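Local coordinates for protein ethylbenzene dehydrogenase alpha-subunit (Aromatoleum aromaticum, PDB 2IVF) that belongs to the molybdopterin oxidoreductase family and, as the alpha subunit of a three-chain assembly, holds a molybdenum atom and an iron/sulfur cluster, at residues C739-V744 and Y757-F762; L816-Y821 and G947-F952; Q871-M876 and M904-P909. All blocks are in the same frame, centred on the assembly; numbering follows the deposited sequence.

Interaction 1: C739-V744 and Y757-F762; sequences CLKEMV and YTYEKF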
loop_
_atom_site.group_PDB
_atom_site.type_symbol
_atom_site.label_atom_id
_atom_site.label_comp_id
_atom_site.label_asym_id
_atom_site.label_seq_id
_atom_site.Cartn_x
_atom_site.Cartn_y
_atom_site.Cartn_z
ATOM N N CYS A 739 15.825 17.240 19.127
ATOM C CA CYS A 739 14.923 17.915 18.202
ATOM C C CYS A 739 13.439 17.585 18.471
ATOM O O CYS A 739 12.595 18.458 18.326
ATOM C CB CYS A 739 15.270 17.547 16.776
ATOM S SG CYS A 739 16.847 18.264 16.275
ATOM N N LEU A 740 13.163 16.348 18.887
ATOM C CA LEU A 740 11.829 15.912 19.232
ATOM C C LEU A 740 11.323 16.677 20.423
ATOM O O LEU A 740 10.192 17.120 20.426
ATOM C CB LEU A 740 11.785 14.419 19.472
ATOM C CG LEU A 740 10.386 13.827 19.696
ATOM C CD1 LEU A 740 9.416 14.217 18.577
ATOM C CD2 LEU A 740 10.421 12.313 19.838
ATOM N N LYS A 741 12.130 16.791 21.460
ATOM C CA LYS A 741 11.779 17.573 22.611
ATOM C C LYS A 741 11.496 19.029 22.220
ATOM O O LYS A 741 10.593 19.640 22.739
ATOM C CB LYS A 741 12.907 17.546 23.610
ATOM C CG LYS A 741 13.137 16.160 24.207
ATOM C CD LYS A 741 14.355 16.179 25.133
ATOM C CE LYS A 741 14.302 14.966 26.039
ATOM N NZ LYS A 741 15.480 14.978 26.856
ATOM N N GLU A 742 12.300 19.583 21.309
ATOM C CA GLU A 742 12.044 20.937 20.826
ATOM C C GLU A 742 10.730 21.017 20.020
ATOM O O GLU A 742 9.975 21.996 20.158
ATOM C CB GLU A 742 13.203 21.429 19.967
ATOM C CG GLU A 742 13.031 22.831 19.456
ATOM C CD GLU A 742 12.918 23.863 20.526
ATOM O OE1 GLU A 742 13.363 23.627 21.667
ATOM O OE2 GLU A 742 12.364 24.941 20.221
ATOM N N MET A 743 10.468 20.015 19.203
ATOM C CA MET A 743 9.206 19.980 18.458
ATOM C C MET A 743 8.030 19.878 19.399
ATOM O O MET A 743 6.994 20.438 19.125
ATOM C CB MET A 743 9.156 18.829 17.503
ATOM C CG MET A 743 10.041 19.000 16.314
ATOM S SD MET A 743 9.762 17.668 15.192
ATOM C CE MET A 743 10.618 18.376 13.782
ATOM N N VAL A 744 8.190 19.162 20.518
ATOM C CA VAL A 744 7.092 19.077 21.484
ATOM C C VAL A 744 6.858 20.469 22.075
ATOM O O VAL A 744 5.727 20.902 22.206
ATOM C CB VAL A 744 7.346 18.034 22.572
ATOM C CG1 VAL A 744 6.344 18.209 23.724
ATOM C CG2 VAL A 744 7.268 16.618 21.961
ATOM N N TYR A 757 1.368 19.358 27.965
ATOM C CA TYR A 757 1.616 18.088 27.306
ATOM C C TYR A 757 3.078 17.945 26.913
ATOM O O TYR A 757 3.478 18.184 25.774
ATOM C CB TYR A 757 0.727 17.914 26.101
ATOM C CG TYR A 757 0.659 16.475 25.681
ATOM C CD1 TYR A 757 -0.176 15.580 26.364
ATOM C CD2 TYR A 757 1.462 15.988 24.645
ATOM C CE1 TYR A 757 -0.250 14.240 25.995
ATOM C CE2 TYR A 757 1.413 14.646 24.268
ATOM C CZ TYR A 757 0.549 13.765 24.948
ATOM O OH TYR A 757 0.503 12.420 24.601
ATOM N N THR A 758 3.852 17.480 27.874
ATOM C CA THR A 758 5.277 17.377 27.781
ATOM C C THR A 758 5.711 16.154 27.018
ATOM O O THR A 758 4.939 15.210 26.795
ATOM C CB THR A 758 5.853 17.257 29.188
ATOM O OG1 THR A 758 5.272 16.105 29.812
ATOM C CG2 THR A 758 5.528 18.497 30.027
ATOM N N TYR A 759 6.983 16.147 26.665
ATOM C CA TYR A 759 7.609 14.991 26.035
ATOM C C TYR A 759 7.469 13.707 26.866
ATOM O O TYR A 759 7.258 12.621 26.322
ATOM C CB TYR A 759 9.093 15.286 25.798
ATOM C CG TYR A 759 9.823 14.149 25.158
ATOM C CD1 TYR A 759 9.483 13.723 23.879
ATOM C CD2 TYR A 759 10.863 13.502 25.808
ATOM C CE1 TYR A 759 10.167 12.680 23.258
ATOM C CE2 TYR A 759 11.565 12.456 25.187
ATOM C CZ TYR A 759 11.209 12.052 23.918
ATOM O OH TYR A 759 11.865 11.011 23.303
ATOM N N GLU A 760 7.608 13.843 28.182
ATOM C CA GLU A 760 7.369 12.727 29.086
ATOM C C GLU A 760 5.965 12.131 28.862
ATOM O O GLU A 760 5.798 10.897 28.766
ATOM C CB GLU A 760 7.547 13.198 30.513
ATOM C CG GLU A 760 7.309 12.123 31.561
ATOM C CD GLU A 760 8.514 11.219 31.780
ATOM O OE1 GLU A 760 9.469 11.256 30.951
ATOM O OE2 GLU A 760 8.496 10.486 32.810
ATOM N N LYS A 761 4.950 12.981 28.733
ATOM C CA LYS A 761 3.583 12.461 28.550
ATOM C C LYS A 761 3.484 11.819 27.166
ATOM O O LYS A 761 2.921 10.733 26.995
ATOM C CB LYS A 761 2.531 13.558 28.676
ATOM C CG LYS A 761 2.323 14.129 30.071
ATOM C CD LYS A 761 0.987 14.896 30.111
ATOM C CE LYS A 761 0.876 15.806 31.344
ATOM N NZ LYS A 761 -0.424 16.585 31.330
ATOM N N PHE A 762 4.035 12.501 26.170
ATOM C CA PHE A 762 4.028 11.998 24.795
ATOM C C PHE A 762 4.693 10.624 24.656
ATOM O O PHE A 762 4.142 9.743 23.985
ATOM C CB PHE A 762 4.732 13.001 23.880
ATOM C CG PHE A 762 4.534 12.744 22.405
ATOM C CD1 PHE A 762 3.278 12.483 21.891
ATOM C CD2 PHE A 762 5.587 12.839 21.535
ATOM C CE1 PHE A 762 3.098 12.290 20.532
ATOM C CE2 PHE A 762 5.417 12.646 20.206
ATOM C CZ PHE A 762 4.179 12.359 19.706
#
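Tyr759 lies against Leu740, Lys741 and Val744 in an apolar packing contact between two helices close in the chain: 739-744 is part of helix 736-749, and 757-762 leads into helix 759-765. The Tyr759 ring is approached from two directions. At its edge, near its plane, Leu740 CD2 reaches to 3.4 Å from Tyr759 CE1, while Lys741 CG lies over one face, 4.0 Å from the ring centroid and 19° off the normal, in a CH-pi contact. Lysine suits this exposed edge of the contact because its extended aliphatic chain, with CE also 3.7 Å from Tyr759 CD2, can cover an aromatic ring while carrying its ammonium group outward. The two helices follow one another through a short connection, and Thr758 is the N-cap of the second, its OG1 accepting a weak bond from Lys761 N at 3.3 Å. Val744 packs beside that helix start with both branches. CG1, anti to the backbone N (chi1 167°), meets Tyr757 O at 3.5 Å, a buried carbonyl oxygen that has no polar partner in the model. CG2 turns to Tyr759 CD1 and, at 4.2 Å, to Phe762 CD2, so a compact branched residue fills the angle between two rings. The hydroxyl of Tyr759 is bonded to Glu737 on the first helix, and strand 659-661 backs the contact through His659, which meets Leu740 and Tyr759, and Met661, which meets Leu740 and Phe762.

Interaction 2: L816-Y821 and G947-F952; sequences LDHDWY and GGYEQF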
loop_
_atom_site.group_PDB
_atom_site.type_symbol
_atom_site.label_atom_id
_atom_site.label_comp_id
_atom_site.label_asym_id
_atom_site.label_seq_id
_atom_site.Cartn_x
_atom_site.Cartn_y
_atom_site.Cartn_z
ATOM N N LEU A 816 -12.923 34.188 -13.149
ATOM C CA LEU A 816 -11.565 34.776 -13.066
ATOM C C LEU A 816 -11.393 35.682 -14.261
ATOM O O LEU A 816 -11.206 35.220 -15.381
ATOM C CB LEU A 816 -10.482 33.711 -13.014
ATOM C CG LEU A 816 -10.714 32.682 -11.895
ATOM C CD1 LEU A 816 -9.743 31.491 -12.004
ATOM C CD2 LEU A 816 -10.586 33.312 -10.508
ATOM N N ASP A 817 -11.502 36.974 -14.013
ATOM C CA ASP A 817 -11.587 37.967 -15.111
ATOM C C ASP A 817 -10.239 38.571 -15.507
ATOM O O ASP A 817 -10.185 39.611 -16.136
ATOM C CB ASP A 817 -12.661 39.007 -14.819
ATOM C CG ASP A 817 -12.238 40.050 -13.786
ATOM O OD1 ASP A 817 -11.389 39.747 -12.901
ATOM O OD2 ASP A 817 -12.748 41.179 -13.871
ATOM N N HIS A 818 -9.176 37.866 -15.146
ATOM C CA HIS A 818 -7.800 38.165 -15.506
ATOM C C HIS A 818 -7.667 37.914 -17.003
ATOM O O HIS A 818 -8.171 36.922 -17.522
ATOM C CB HIS A 818 -6.911 37.206 -14.686
ATOM C CG HIS A 818 -5.440 37.419 -14.833
ATOM N ND1 HIS A 818 -4.745 37.095 -15.981
ATOM C CD2 HIS A 818 -4.515 37.868 -13.948
ATOM C CE1 HIS A 818 -3.463 37.385 -15.814
ATOM N NE2 HIS A 818 -3.296 37.858 -14.588
ATOM N N ASP A 819 -6.956 38.804 -17.688
ATOM C CA ASP A 819 -6.777 38.745 -19.156
ATOM C C ASP A 819 -6.359 37.398 -19.703
ATOM O O ASP A 819 -6.899 36.948 -20.709
ATOM C CB ASP A 819 -5.770 39.812 -19.603
ATOM C CG ASP A 819 -6.307 41.227 -19.431
ATOM O OD1 ASP A 819 -7.546 41.403 -19.359
ATOM O OD2 ASP A 819 -5.482 42.171 -19.404
ATOM N N TRP A 820 -5.418 36.741 -19.039
ATOM C CA TRP A 820 -4.957 35.434 -19.498
ATOM C C TRP A 820 -6.086 34.414 -19.494
ATOM O O TRP A 820 -6.209 33.592 -20.414
ATOM C CB TRP A 820 -3.837 34.912 -18.613
ATOM C CG TRP A 820 -2.512 35.605 -18.780
ATOM C CD1 TRP A 820 -2.273 36.835 -19.229
ATOM C CD2 TRP A 820 -1.263 35.083 -18.330
ATOM N NE1 TRP A 820 -0.918 37.112 -19.170
ATOM C CE2 TRP A 820 -0.285 36.040 -18.602
ATOM C CE3 TRP A 820 -0.887 33.879 -17.743
ATOM C CZ2 TRP A 820 1.064 35.824 -18.322
ATOM C CZ3 TRP A 820 0.444 33.668 -17.455
ATOM C CH2 TRP A 820 1.396 34.636 -17.736
ATOM N N TYR A 821 -6.876 34.409 -18.428
ATOM C CA TYR A 821 -8.025 33.506 -18.327
ATOM C C TYR A 821 -9.161 33.799 -19.299
ATOM O O TYR A 821 -9.709 32.891 -19.940
ATOM C CB TYR A 821 -8.545 33.452 -16.882
ATOM C CG TYR A 821 -7.635 32.618 -16.014
ATOM C CD1 TYR A 821 -6.364 33.074 -15.671
ATOM C CD2 TYR A 821 -8.035 31.362 -15.556
ATOM C CE1 TYR A 821 -5.530 32.316 -14.901
ATOM C CE2 TYR A 821 -7.220 30.621 -14.805
ATOM C CZ TYR A 821 -5.976 31.078 -14.480
ATOM O OH TYR A 821 -5.189 30.294 -13.724
ATOM N N GLY A 947 0.101 36.419 -12.585
ATOM C CA GLY A 947 0.049 37.218 -11.379
ATOM C C GLY A 947 -0.946 38.348 -11.589
ATOM O O GLY A 947 -1.835 38.259 -12.437
ATOM N N GLY A 948 -0.802 39.409 -10.809
ATOM C CA GLY A 948 -1.662 40.588 -10.938
ATOM C C GLY A 948 -3.102 40.269 -10.604
ATOM O O GLY A 948 -4.020 40.809 -11.215
ATOM N N TYR A 949 -3.303 39.347 -9.661
ATOM C CA TYR A 949 -4.633 38.993 -9.205
ATOM C C TYR A 949 -4.496 38.415 -7.806
ATOM O O TYR A 949 -3.652 37.567 -7.554
ATOM C CB TYR A 949 -5.223 37.920 -10.112
ATOM C CG TYR A 949 -6.698 37.969 -10.356
ATOM C CD1 TYR A 949 -7.255 39.042 -11.013
ATOM C CD2 TYR A 949 -7.525 36.900 -9.987
ATOM C CE1 TYR A 949 -8.573 39.089 -11.280
ATOM C CE2 TYR A 949 -8.873 36.928 -10.265
ATOM C CZ TYR A 949 -9.388 38.046 -10.908
ATOM O OH TYR A 949 -10.684 38.142 -11.223
ATOM N N GLU A 950 -5.367 38.822 -6.911
ATOM C CA GLU A 950 -5.222 38.444 -5.514
ATOM C C GLU A 950 -4.864 36.986 -5.301
ATOM O O GLU A 950 -3.869 36.659 -4.621
ATOM C CB GLU A 950 -6.505 38.778 -4.759
ATOM C CG GLU A 950 -6.302 38.617 -3.285
ATOM C CD GLU A 950 -6.985 39.654 -2.447
ATOM O OE1 GLU A 950 -7.478 40.682 -2.988
ATOM O OE2 GLU A 950 -7.006 39.427 -1.219
ATOM N N GLN A 951 -5.663 36.098 -5.864
ATOM C CA GLN A 951 -5.488 34.673 -5.580
ATOM C C GLN A 951 -4.489 33.975 -6.506
ATOM O O GLN A 951 -4.279 32.779 -6.400
ATOM C CB GLN A 951 -6.812 33.930 -5.622
ATOM C CG GLN A 951 -7.586 33.992 -6.943
ATOM C CD GLN A 951 -8.754 34.924 -6.816
ATOM O OE1 GLN A 951 -8.565 36.100 -6.501
ATOM N NE2 GLN A 951 -9.963 34.421 -7.039
ATOM N N PHE A 952 -3.909 34.721 -7.433
ATOM C CA PHE A 952 -2.838 34.214 -8.291
ATOM C C PHE A 952 -1.514 34.593 -7.652
ATOM O O PHE A 952 -1.072 35.744 -7.744
ATOM C CB PHE A 952 -2.962 34.787 -9.702
ATOM C CG PHE A 952 -4.222 34.350 -10.456
ATOM C CD1 PHE A 952 -5.072 33.375 -9.973
ATOM C CD2 PHE A 952 -4.512 34.923 -11.685
ATOM C CE1 PHE A 952 -6.207 33.006 -10.683
ATOM C CE2 PHE A 952 -5.653 34.570 -12.399
ATOM C CZ PHE A 952 -6.492 33.616 -11.906
#
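His818, Tyr821, Tyr949 and Phe952 form an aromatic cluster that ties the start of helix 819-824 to the long loop between strands 915-917 and 969-975. His818 is the N-cap of its helix and uses both ring nitrogens. ND1 accepts from Trp820 N at 3.2 Å, while NE2 donates to Gly947 O at 2.6 Å, nearly along the C=O axis although the N-H is bent to 132°. With CG anti to the backbone N (chi1 -176°), the imidazole reaches across to the loop and both partners lie in its plane. Its CB meanwhile sits over a face of the Tyr949 ring, 4.3 Å from the centroid, and the imidazole turns an edge toward that face in an offset edge-to-face pair, planes at 82°. The rings of Phe952 and Tyr821 are near parallel but slid apart, so that they barely overlap: Phe952 CZ lies over the tyrosine face near its rim, and Phe952 CE2 is 3.4 Å from Tyr821 CE1. Leu816 forks between the two loop rings, CD1 at the edge of Phe952, 3.9 Å from its CZ, and CD2 4.0 Å from Tyr949 CE2. Gly948, with positive phi, is a natural choice before Tyr949, which starts a type I turn closed by Phe952 N bonding Tyr949 O. Asp817 puts CG between its backbone N and carbonyl carbon, which brings OD1 to the edge of the Tyr949 ring. Its bond from Tyr949 OH is modelled at a doubtful 2.4 Å. Asp817 OD2 takes Phe342 N, and His808 stacks on Tyr949. The bonds at His818 imply that its ring is probably neutral with the proton on NE2.

Interaction 3: Q871-M876 and M904-P909; sequences QPVVHM and MVRTAP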
loop_
_atom_site.group_PDB
_atom_site.type_symbol
_atom_site.label_atom_id
_atom_site.label_comp_id
_atom_site.label_asym_id
_atom_site.label_seq_id
_atom_site.Cartn_x
_atom_site.Cartn_y
_atom_site.Cartn_z
ATOM N N GLN A 871 7.262 -6.460 -9.409
ATOM C CA GLN A 871 7.851 -5.737 -10.540
ATOM C C GLN A 871 6.861 -4.729 -11.088
ATOM O O GLN A 871 5.670 -4.823 -10.790
ATOM C CB GLN A 871 8.210 -6.739 -11.663
ATOM C CG GLN A 871 7.028 -7.459 -12.185
ATOM C CD GLN A 871 7.415 -8.711 -12.893
ATOM O OE1 GLN A 871 7.303 -9.808 -12.352
ATOM N NE2 GLN A 871 7.945 -8.553 -14.072
ATOM N N PRO A 872 7.338 -3.787 -11.915
ATOM C CA PRO A 872 6.422 -2.862 -12.525
ATOM C C PRO A 872 5.384 -3.541 -13.416
ATOM O O PRO A 872 5.703 -4.510 -14.125
ATOM C CB PRO A 872 7.342 -1.960 -13.341
ATOM C CG PRO A 872 8.668 -1.977 -12.568
ATOM C CD PRO A 872 8.728 -3.462 -12.282
ATOM N N VAL A 873 4.153 -3.033 -13.356
ATOM C CA VAL A 873 3.002 -3.587 -14.090
ATOM C C VAL A 873 2.215 -2.458 -14.722
ATOM O O VAL A 873 1.988 -1.422 -14.074
ATOM C CB VAL A 873 2.088 -4.386 -13.140
ATOM C CG1 VAL A 873 0.794 -4.858 -13.831
ATOM C CG2 VAL A 873 2.833 -5.653 -12.633
ATOM N N VAL A 874 1.799 -2.626 -15.979
ATOM C CA VAL A 874 0.824 -1.725 -16.550
ATOM C C VAL A 874 -0.535 -2.435 -16.626
ATOM O O VAL A 874 -0.614 -3.564 -17.090
ATOM C CB VAL A 874 1.203 -1.208 -17.945
ATOM C CG1 VAL A 874 1.368 -2.368 -18.928
ATOM C CG2 VAL A 874 0.140 -0.241 -18.417
ATOM N N HIS A 875 -1.594 -1.801 -16.100
ATOM C CA HIS A 875 -2.928 -2.386 -16.205
ATOM C C HIS A 875 -3.563 -1.908 -17.502
ATOM O O HIS A 875 -3.621 -0.701 -17.769
ATOM C CB HIS A 875 -3.866 -1.975 -15.079
ATOM C CG HIS A 875 -3.393 -2.346 -13.700
ATOM N ND1 HIS A 875 -4.274 -2.636 -12.677
ATOM C CD2 HIS A 875 -2.151 -2.440 -13.169
ATOM C CE1 HIS A 875 -3.587 -2.916 -11.577
ATOM N NE2 HIS A 875 -2.299 -2.802 -11.848
ATOM N N MET A 876 -4.019 -2.861 -18.298
ATOM C CA MET A 876 -4.669 -2.563 -19.557
ATOM C C MET A 876 -6.030 -3.193 -19.583
ATOM O O MET A 876 -6.232 -4.282 -19.042
ATOM C CB MET A 876 -3.891 -3.158 -20.727
ATOM C CG MET A 876 -2.524 -2.609 -20.954
ATOM S SD MET A 876 -1.802 -3.373 -22.416
ATOM C CE MET A 876 -2.908 -2.698 -23.690
ATOM N N MET A 904 5.589 -5.121 -17.548
ATOM C CA MET A 904 4.724 -6.302 -17.568
ATOM C C MET A 904 3.268 -5.888 -17.603
ATOM O O MET A 904 2.876 -4.946 -16.916
ATOM C CB MET A 904 4.976 -7.190 -16.360
ATOM C CG MET A 904 3.934 -8.336 -16.203
ATOM S SD MET A 904 4.332 -9.419 -14.848
ATOM C CE MET A 904 5.610 -10.468 -15.566
ATOM N N VAL A 905 2.448 -6.644 -18.330
ATOM C CA VAL A 905 1.075 -6.299 -18.546
ATOM C C VAL A 905 0.186 -7.103 -17.607
ATOM O O VAL A 905 0.353 -8.318 -17.417
ATOM C CB VAL A 905 0.640 -6.573 -19.990
ATOM C CG1 VAL A 905 -0.902 -6.351 -20.169
ATOM C CG2 VAL A 905 1.412 -5.680 -20.956
ATOM N N ARG A 906 -0.708 -6.381 -16.971
ATOM C CA ARG A 906 -1.874 -6.971 -16.306
ATOM C C ARG A 906 -3.108 -6.611 -17.127
ATOM O O ARG A 906 -3.344 -5.456 -17.380
ATOM C CB ARG A 906 -2.008 -6.358 -14.931
ATOM C CG ARG A 906 -3.389 -6.556 -14.263
ATOM C CD ARG A 906 -3.331 -6.167 -12.799
ATOM N NE ARG A 906 -2.717 -7.210 -12.011
ATOM C CZ ARG A 906 -1.834 -7.028 -11.044
ATOM N NH1 ARG A 906 -1.397 -5.828 -10.723
ATOM N NH2 ARG A 906 -1.367 -8.088 -10.427
ATOM N N THR A 907 -3.907 -7.589 -17.533
ATOM C CA THR A 907 -5.152 -7.282 -18.256
ATOM C C THR A 907 -6.303 -7.344 -17.277
ATOM O O THR A 907 -6.337 -8.228 -16.437
ATOM C CB THR A 907 -5.397 -8.250 -19.416
ATOM O OG1 THR A 907 -5.473 -9.589 -18.924
ATOM C CG2 THR A 907 -4.276 -8.179 -20.417
ATOM N N ALA A 908 -7.219 -6.382 -17.349
ATOM C CA ALA A 908 -8.382 -6.369 -16.450
ATOM C C ALA A 908 -9.561 -5.726 -17.178
ATOM O O ALA A 908 -9.375 -4.782 -17.911
ATOM C CB ALA A 908 -8.048 -5.623 -15.176
ATOM N N PRO A 909 -10.783 -6.232 -16.962
ATOM C CA PRO A 909 -11.957 -5.541 -17.511
ATOM C C PRO A 909 -12.253 -4.196 -16.847
ATOM O O PRO A 909 -13.082 -3.445 -17.337
ATOM C CB PRO A 909 -13.099 -6.510 -17.263
ATOM C CG PRO A 909 -12.627 -7.495 -16.324
ATOM C CD PRO A 909 -11.131 -7.473 -16.276
HETATM O O HOH W 1 7.880 -5.354 -15.344
#
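Parallel strands 873-877 and 900-908 pair here inside the molybdopterin dinucleotide binding domain, whose clan is that of the double-psi beta barrels. Val873 faces Met904, Val874 Val905, His875 Arg906 and Met876 Thr907. Alternate residues carry the bonds: Val874 N donates to Met904 O at 2.7 Å, Arg906 N to Val874 O, Met876 N to Arg906 O, and Ala908 N to Met876 O at 2.9 Å. The axes cross at -31°, the twist of neighbouring strands. At the start of the pair the direct bond from Met904 N to Pro872 O is weak at 3.5 Å, and a water that donates to Pro872 O and accepts from Met904 N links the same two atoms. Val873, Met904, His875 and Arg906 share one face of the sheet. There Arg906 lies alongside His875 and sets CD over the centre of the imidazole, 3.5 Å from the centroid, a CH-pi contact with the methylene next to the guanidinium. Arg906 CB meanwhile packs on Val873 CG1 at 3.4 Å. A bend at chi3 (-78°) turns the guanidinium, whose plane is 74° from the imidazole, with His875 NE2 near its edge. On the other face Val905 sits between its neighbours, CG2 3.9 Å from Val874 CG1 and CG1 3.8 Å from Met876 SD, small branched and flexible thioether side chains suited to a buried layer. The guanidinium belongs to an interface: NH2 bonds Trp130 O and NE bonds Gln134 OE1 of the beta subunit. Arginine thus joins an apolar stem to a charged end, and these two acceptors probably help offset the like charge of Arg869 close by.

Overall arrangement
The three contacts are far apart, with centres 42 to 46 Å from one another and no touching atoms. Interaction 1 is complete before the others begin along the chain, whereas both strands of interaction 3 fall between the segments 816-821 and 947-952 of interaction 2, which therefore brackets the paired strands. Interactions 1 and 2 lie on opposite sides of the chain's centre, about 29 Å apart at their nearest atoms. Two of the three lie near cofactors: the side chain of Phe762 is about 13 Å from the iron/sulfur cluster, and that of His875 about 9 Å from the bound guanosine dinucleotide cofactor MGD. Interaction 3 also reaches the beta subunit, which neither of the other two touches.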